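Local coordinates for acyl-CoA dehydrogenase (Slackia heliotrinireducens, PDB 4RM7), which is of unknown function but belongs to the acyl-CoA dehydrogenase family, with a beta domain set between two helical domains, at residues Gln357-Arg360 / Gly361-Phe364; Lys323-Val326 / Pro327-Thr331; Glu256-Ala259 / Ala260-Ala264. One frame throughout, in Å; residues are numbered along the deposited sequence.

The three interactions are all local, two within a helix and one where helix 351-362 runs into the following loop, and together they sample three helices of the helical C-terminal domain. Along the chain interaction 3 comes first, on helix 234-270, followed by interaction 2 on helix 316-341 and interaction 1 at the end of helix 351-362. The centres of interactions 1 and 2 lie about 9 Å apart, and each is about 15 Å from that of interaction 3. Tyr362 ties the three together: its carbonyl accepts a hydrogen bond from Lys323 NZ, while its hydroxyl pairs with Glu256 OE1. The three helices thus pack against one another, and each site contacts another subunit of the tetramer.

Interaction 1: residues Gln357-Arg360 / Gly361-Phe364; sequences QDCR and GYQF
Arg360 folds forward along the chain so that its guanidinium meets both Gln363 and Phe364, three and four residues on, where helix 351-362 gives way to a loop. CG is anti to the backbone N (chi1 -177°), and a bend at chi2 then turns the chain toward Gln363. From CB and CG, which stay beside the backbone of Gly361, the chain passes to CD, 3.6 Å from Gln363 OE1. NE and CZ continue past the same oxygen. At the tip, NH1 lies 3.5 Å from Gln363 CB and 3.4 Å from Phe364 CE2, while NH2 comes within 4.0 Å of Phe364 CZ. The Gln363 amide stacks over one face of the guanidinium, the two planes 19° apart. The Phe364 ring plane is turned only 13° from the guanidinium, but the ring is met obliquely.

In the backbone, Gln363 N donates to Arg360 O and Tyr362 N to Asp358 O. The amide of the Gln363 side chain is itself held, NE2 bonding to Asp369 and OE1 more weakly to Thr331. Arg360 NH2 is taken up by Gln339 OE1 and Ser335 O of the second subunit. Flat groups of the same chain therefore hold the guanidinium by stacking and contact, while NH2 bonds across the subunit interface.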
loop_
_atom_site.group_PDB
_atom_site.type_symbol
_atom_site.label_atom_id
_atom_site.label_comp_id
_atom_site.label_asym_id
_atom_site.label_seq_id
_atom_site.Cartn_x
_atom_site.Cartn_y
_atom_site.Cartn_z
ATOM N N GLN A 357 9.461 12.682 11.668
ATOM C CA GLN A 357 10.843 12.256 11.796
ATOM C C GLN A 357 11.066 11.327 12.986
ATOM O O GLN A 357 11.750 10.326 12.853
ATOM C CB GLN A 357 11.745 13.477 11.901
ATOM C CG GLN A 357 11.789 14.287 10.614
ATOM C CD GLN A 357 12.553 15.590 10.767
ATOM O OE1 GLN A 357 12.622 16.184 11.847
ATOM N NE2 GLN A 357 13.125 16.043 9.684
ATOM N N ASP A 358 10.502 11.670 14.142
ATOM C CA ASP A 358 10.553 10.797 15.317
ATOM C C ASP A 358 10.025 9.415 14.973
ATOM O O ASP A 358 10.677 8.385 15.228
ATOM C CB ASP A 358 9.733 11.358 16.487
ATOM C CG ASP A 358 10.321 12.626 17.075
ATOM O OD1 ASP A 358 11.530 12.895 16.887
ATOM O OD2 ASP A 358 9.566 13.360 17.742
ATOM N N CYS A 359 8.829 9.375 14.400
ATOM C CA CYS A 359 8.189 8.080 14.176
ATOM C C CYS A 359 8.984 7.213 13.197
ATOM O O CYS A 359 9.083 6.008 13.378
ATOM C CB CYS A 359 6.769 8.280 13.705
ATOM S SG CYS A 359 5.692 8.919 15.038
ATOM N N ARG A 360 9.601 7.835 12.197
ATOM C CA ARG A 360 10.450 7.100 11.267
ATOM C C ARG A 360 11.572 6.409 12.011
ATOM O O ARG A 360 11.966 5.314 11.645
ATOM C CB ARG A 360 11.040 8.025 10.201
ATOM C CG ARG A 360 11.873 7.298 9.149
ATOM C CD ARG A 360 10.976 6.464 8.246
ATOM N NE ARG A 360 11.695 5.545 7.345
ATOM C CZ ARG A 360 12.366 4.465 7.741
ATOM N NH1 ARG A 360 12.457 4.168 9.036
ATOM N NH2 ARG A 360 12.973 3.694 6.845
ATOM N N GLY A 361 12.074 7.057 13.058
ATOM C CA GLY A 361 13.142 6.512 13.885
ATOM C C GLY A 361 12.717 5.298 14.706
ATOM O O GLY A 361 13.487 4.372 14.937
ATOM N N TYR A 362 11.471 5.286 15.136
ATOM C CA TYR A 362 10.938 4.130 15.823
ATOM C C TYR A 362 10.989 2.840 14.979
ATOM O O TYR A 362 10.975 1.743 15.514
ATOM C CB TYR A 362 9.513 4.438 16.267
ATOM C CG TYR A 362 9.447 5.493 17.354
ATOM C CD1 TYR A 362 10.461 5.607 18.304
ATOM C CD2 TYR A 362 8.385 6.380 17.424
ATOM C CE1 TYR A 362 10.401 6.563 19.301
ATOM C CE2 TYR A 362 8.314 7.336 18.420
ATOM C CZ TYR A 362 9.318 7.422 19.357
ATOM O OH TYR A 362 9.241 8.375 20.341
ATOM N N GLN A 363 11.080 2.964 13.664
ATOM C CA GLN A 363 11.195 1.781 12.822
ATOM C C GLN A 363 12.560 1.107 12.941
ATOM O O GLN A 363 12.709 -0.018 12.480
ATOM C CB GLN A 363 10.917 2.131 11.373
ATOM C CG GLN A 363 9.462 2.490 11.109
ATOM C CD GLN A 363 9.184 2.693 9.623
ATOM O OE1 GLN A 363 8.762 3.766 9.202
ATOM N NE2 GLN A 363 9.423 1.657 8.828
ATOM N N PHE A 364 13.538 1.795 13.549
ATOM C CA PHE A 364 14.871 1.219 13.848
ATOM C C PHE A 364 15.080 0.847 15.306
ATOM O O PHE A 364 15.884 -0.026 15.624
ATOM C CB PHE A 364 16.000 2.180 13.487
ATOM C CG PHE A 364 16.025 2.555 12.061
ATOM C CD1 PHE A 364 16.470 1.662 11.113
ATOM C CD2 PHE A 364 15.610 3.806 11.658
ATOM C CE1 PHE A 364 16.503 2.015 9.789
ATOM C CE2 PHE A 364 15.641 4.156 10.336
ATOM C CZ PHE A 364 16.084 3.266 9.402
#

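Interaction 2: residues Lys323-Val326 / Pro327-Thr331; sequences KYYV and PKAAT
The ring of Tyr325 packs against Ala329 one turn further on, beside a proline kink in helix 316-341. Pro327 has no N-H to offer, so Lys323 O faces its CD instead, at 3.2 Å, and the helix misses its usual bonds at Pro327 and Lys328. Packing is close where Tyr325, Ala329 and Pro327 face the neighbouring helices. Ala329 CB sits over one face of the Tyr325 ring as a CH-pi contact, 4.0 Å from the centroid and displaced toward CE2. Tyr325 places its ring there by swinging CG anti to the backbone N (chi1 176°). The Lys323 chain, bent at chi2 and chi4, crosses the Pro327 ring at about a right angle and brings CD to 4.0 Å from CG of the proline; its NZ goes on to Ala365 O and Gly367 O. Helix 282-311 covers Tyr325 and Ala329, whereas helix 351-362 lies against Pro327 and Thr331.

Lys328 marks the looser side, its extended chain leading away to solvent. Here a water bridges the break left by the kink: it accepts from Lys328 N at 2.8 Å and lies 2.9 Å from Tyr324 O, to which it can donate. Regular helical bonding resumes with Ala329 N to Tyr325 O and Ala330 N to Val326 O. The next carbonyl, Pro327 O, accepts two bonds, from Thr331 N and from Thr331 OG1, each 2.9 Å long, and the two donors arrive from opposite faces of the carbonyl plane.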
loop_
_atom_site.group_PDB
_atom_site.type_symbol
_atom_site.label_atom_id
_atom_site.label_comp_id
_atom_site.label_asym_id
_atom_site.label_seq_id
_atom_site.Cartn_x
_atom_site.Cartn_y
_atom_site.Cartn_z
ATOM N N LYS A 323 5.260 -4.525 17.429
ATOM C CA LYS A 323 6.424 -3.769 16.968
ATOM C C LYS A 323 6.496 -3.719 15.448
ATOM O O LYS A 323 7.040 -2.784 14.878
ATOM C CB LYS A 323 7.720 -4.365 17.537
ATOM C CG LYS A 323 8.959 -3.523 17.266
ATOM C CD LYS A 323 8.720 -2.075 17.692
ATOM C CE LYS A 323 10.009 -1.260 17.719
ATOM N NZ LYS A 323 10.702 -1.234 16.408
ATOM N N TYR A 324 5.954 -4.733 14.788
ATOM C CA TYR A 324 5.987 -4.776 13.329
ATOM C C TYR A 324 5.070 -3.710 12.755
ATOM O O TYR A 324 5.372 -3.081 11.746
ATOM C CB TYR A 324 5.570 -6.168 12.814
ATOM C CG TYR A 324 5.604 -6.323 11.303
ATOM C CD1 TYR A 324 6.792 -6.570 10.639
ATOM C CD2 TYR A 324 4.442 -6.237 10.547
ATOM C CE1 TYR A 324 6.831 -6.721 9.259
ATOM C CE2 TYR A 324 4.463 -6.392 9.149
ATOM C CZ TYR A 324 5.659 -6.630 8.518
ATOM O OH TYR A 324 5.694 -6.767 7.142
ATOM N N TYR A 325 3.945 -3.497 13.418
ATOM C CA TYR A 325 2.906 -2.698 12.833
ATOM C C TYR A 325 3.007 -1.214 13.193
ATOM O O TYR A 325 2.823 -0.353 12.340
ATOM C CB TYR A 325 1.529 -3.245 13.257
ATOM C CG TYR A 325 0.380 -2.386 12.760
ATOM C CD1 TYR A 325 -0.107 -2.513 11.451
ATOM C CD2 TYR A 325 -0.200 -1.438 13.582
ATOM C CE1 TYR A 325 -1.158 -1.715 10.985
ATOM C CE2 TYR A 325 -1.269 -0.639 13.130
ATOM C CZ TYR A 325 -1.736 -0.780 11.831
ATOM O OH TYR A 325 -2.788 0.002 11.398
ATOM N N VAL A 326 3.303 -0.922 14.450
ATOM C CA VAL A 326 2.998 0.393 14.998
ATOM C C VAL A 326 3.907 1.533 14.532
ATOM O O VAL A 326 3.390 2.569 14.139
ATOM C CB VAL A 326 2.974 0.357 16.557
ATOM C CG1 VAL A 326 2.836 1.783 17.146
ATOM C CG2 VAL A 326 1.796 -0.502 17.011
ATOM N N PRO A 327 5.243 1.361 14.575
ATOM C CA PRO A 327 6.053 2.506 14.140
ATOM C C PRO A 327 5.799 2.883 12.684
ATOM O O PRO A 327 5.717 4.074 12.368
ATOM C CB PRO A 327 7.493 2.015 14.339
ATOM C CG PRO A 327 7.391 0.980 15.417
ATOM C CD PRO A 327 6.086 0.276 15.123
ATOM N N LYS A 328 5.632 1.901 11.806
ATOM C CA LYS A 328 5.378 2.243 10.411
ATOM C C LYS A 328 4.007 2.921 10.295
ATOM O O LYS A 328 3.858 3.931 9.597
ATOM C CB LYS A 328 5.450 1.009 9.529
ATOM C CG LYS A 328 5.349 1.313 8.058
ATOM C CD LYS A 328 5.100 0.054 7.300
ATOM C CE LYS A 328 5.503 0.203 5.851
ATOM N NZ LYS A 328 5.195 -1.044 5.082
ATOM N N ALA A 329 3.011 2.383 11.000
ATOM C CA ALA A 329 1.688 3.000 11.011
ATOM C C ALA A 329 1.769 4.413 11.560
ATOM O O ALA A 329 1.143 5.331 11.024
ATOM C CB ALA A 329 0.726 2.187 11.817
ATOM N N ALA A 330 2.551 4.590 12.621
ATOM C CA ALA A 330 2.681 5.911 13.215
ATOM C C ALA A 330 3.272 6.909 12.205
ATOM O O ALA A 330 2.820 8.059 12.119
ATOM C CB ALA A 330 3.521 5.851 14.459
ATOM N N THR A 331 4.263 6.458 11.436
ATOM C CA THR A 331 4.922 7.320 10.462
ATOM C C THR A 331 3.937 7.739 9.377
ATOM O O THR A 331 3.951 8.876 8.933
ATOM C CB THR A 331 6.153 6.635 9.825
ATOM O OG1 THR A 331 7.047 6.226 10.860
ATOM C CG2 THR A 331 6.897 7.596 8.919
HETATM O O HOH W 1 6.822 -0.624 11.938
#

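Interaction 3: residues Glu256-Ala259 / Ala260-Ala264; sequences EAQA and AMEDA
Gln258 and Glu262 meet one turn apart on helix 234-270, where an unbroken ladder of main-chain bonds carries the contact. Ala260 N, Met261 N, Glu262 N and Asp263 N donate in turn to the carbonyls of Glu256, Ala257, Gln258 and Ala259. The third of these is the straightest, Glu262 N to Gln258 O at 3.1 Å with 171° at the hydrogen.

Side-chain contacts follow the same spacing. Glu262 turns its CG back over the preceding turn, anti to its own carbonyl carbon (chi1 -65°), and CG comes to 3.3 Å from Gln258 O. The extended chain then carries OE2 to 3.9 Å from Gln258 CG. The two side chains run at about a right angle, with amide and carboxylate planes 35° apart, and touch without bonding to each other. Asp263 behaves alike one residue on, its CG 3.5 Å from Ala259 O.

The polar ends are engaged by other helices and by a neighbouring subunit. Glu262 OE2 forms a salt bridge with Arg82 and Asp263 OD2 one with Arg351, which probably helps to hold both carboxylates close to the backbone carbonyl oxygens. Gln258 gives OE1 to Arg299 and NE2 to Tyr384 of the third subunit.

Apolar side chains reach neighbouring helices. Met261, present as selenomethionine, sends its end away to Met291 and Leu295 of helix 282-311. The small methyls of Ala260 and Ala264 rest on Ala337 of helix 316-341, and Ala259 on Ile355. A long helix packed on several neighbours in this way, with alanines facing the adjoining helices, belongs to the helical bundle that forms the C-terminal domain of acyl-CoA dehydrogenases.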
loop_
_atom_site.group_PDB
_atom_site.type_symbol
_atom_site.label_atom_id
_atom_site.label_comp_id
_atom_site.label_asym_id
_atom_site.label_seq_id
_atom_site.Cartn_x
_atom_site.Cartn_y
_atom_site.Cartn_z
ATOM N N GLU A 256 2.819 10.099 19.946
ATOM C CA GLU A 256 3.230 11.164 19.046
ATOM C C GLU A 256 2.297 11.205 17.835
ATOM O O GLU A 256 1.882 12.282 17.400
ATOM C CB GLU A 256 4.677 10.982 18.602
ATOM C CG GLU A 256 5.679 11.092 19.721
ATOM C CD GLU A 256 7.082 11.360 19.200
ATOM O OE1 GLU A 256 7.970 10.493 19.363
ATOM O OE2 GLU A 256 7.303 12.448 18.633
ATOM N N ALA A 257 1.980 10.027 17.295
ATOM C CA ALA A 257 1.063 9.915 16.174
ATOM C C ALA A 257 -0.275 10.559 16.528
ATOM O O ALA A 257 -0.890 11.267 15.730
ATOM C CB ALA A 257 0.866 8.427 15.778
ATOM N N GLN A 258 -0.712 10.325 17.753
ATOM C CA GLN A 258 -1.974 10.875 18.200
ATOM C C GLN A 258 -1.921 12.414 18.209
ATOM O O GLN A 258 -2.930 13.076 17.940
ATOM C CB GLN A 258 -2.319 10.321 19.585
ATOM C CG GLN A 258 -3.621 10.830 20.136
ATOM C CD GLN A 258 -4.797 10.387 19.300
ATOM O OE1 GLN A 258 -5.121 9.211 19.271
ATOM N NE2 GLN A 258 -5.447 11.331 18.614
ATOM N N ALA A 259 -0.743 12.974 18.509
ATOM C CA ALA A 259 -0.563 14.426 18.570
ATOM C C ALA A 259 -0.658 15.030 17.172
ATOM O O ALA A 259 -1.267 16.085 16.977
ATOM C CB ALA A 259 0.766 14.774 19.207
ATOM N N ALA A 260 -0.061 14.337 16.207
ATOM C CA ALA A 260 -0.147 14.714 14.807
ATOM C C ALA A 260 -1.591 14.698 14.298
ATOM O O ALA A 260 -1.999 15.560 13.519
ATOM C CB ALA A 260 0.707 13.785 13.965
HETATM N N MSE A 261 -2.353 13.706 14.733
HETATM C CA MSE A 261 -3.741 13.602 14.322
HETATM C C MSE A 261 -4.558 14.782 14.870
HETATM O O MSE A 261 -5.316 15.411 14.128
HETATM C CB MSE A 261 -4.343 12.272 14.775
HETATM C CG MSE A 261 -5.840 12.194 14.565
HETATM SE SE MSE A 261 -6.305 12.099 12.672
HETATM C CE MSE A 261 -8.048 11.285 12.921
ATOM N N GLU A 262 -4.393 15.087 16.154
ATOM C CA GLU A 262 -5.023 16.277 16.729
ATOM C C GLU A 262 -4.736 17.564 15.946
ATOM O O GLU A 262 -5.656 18.362 15.711
ATOM C CB GLU A 262 -4.601 16.458 18.169
ATOM C CG GLU A 262 -5.092 15.345 19.050
ATOM C CD GLU A 262 -4.446 15.366 20.423
ATOM O OE1 GLU A 262 -3.658 16.302 20.692
ATOM O OE2 GLU A 262 -4.728 14.453 21.236
ATOM N N ASP A 263 -3.493 17.765 15.507
ATOM C CA ASP A 263 -3.178 18.971 14.718
ATOM C C ASP A 263 -3.897 18.957 13.368
ATOM O O ASP A 263 -4.438 19.985 12.934
ATOM C CB ASP A 263 -1.662 19.129 14.494
ATOM C CG ASP A 263 -0.893 19.347 15.790
ATOM O OD1 ASP A 263 -1.540 19.611 16.822
ATOM O OD2 ASP A 263 0.354 19.251 15.780
ATOM N N ALA A 264 -3.891 17.796 12.712
ATOM C CA ALA A 264 -4.600 17.608 11.451
ATOM C C ALA A 264 -6.081 17.957 11.601
ATOM O O ALA A 264 -6.630 18.730 10.812
ATOM C CB ALA A 264 -4.445 16.159 10.960
#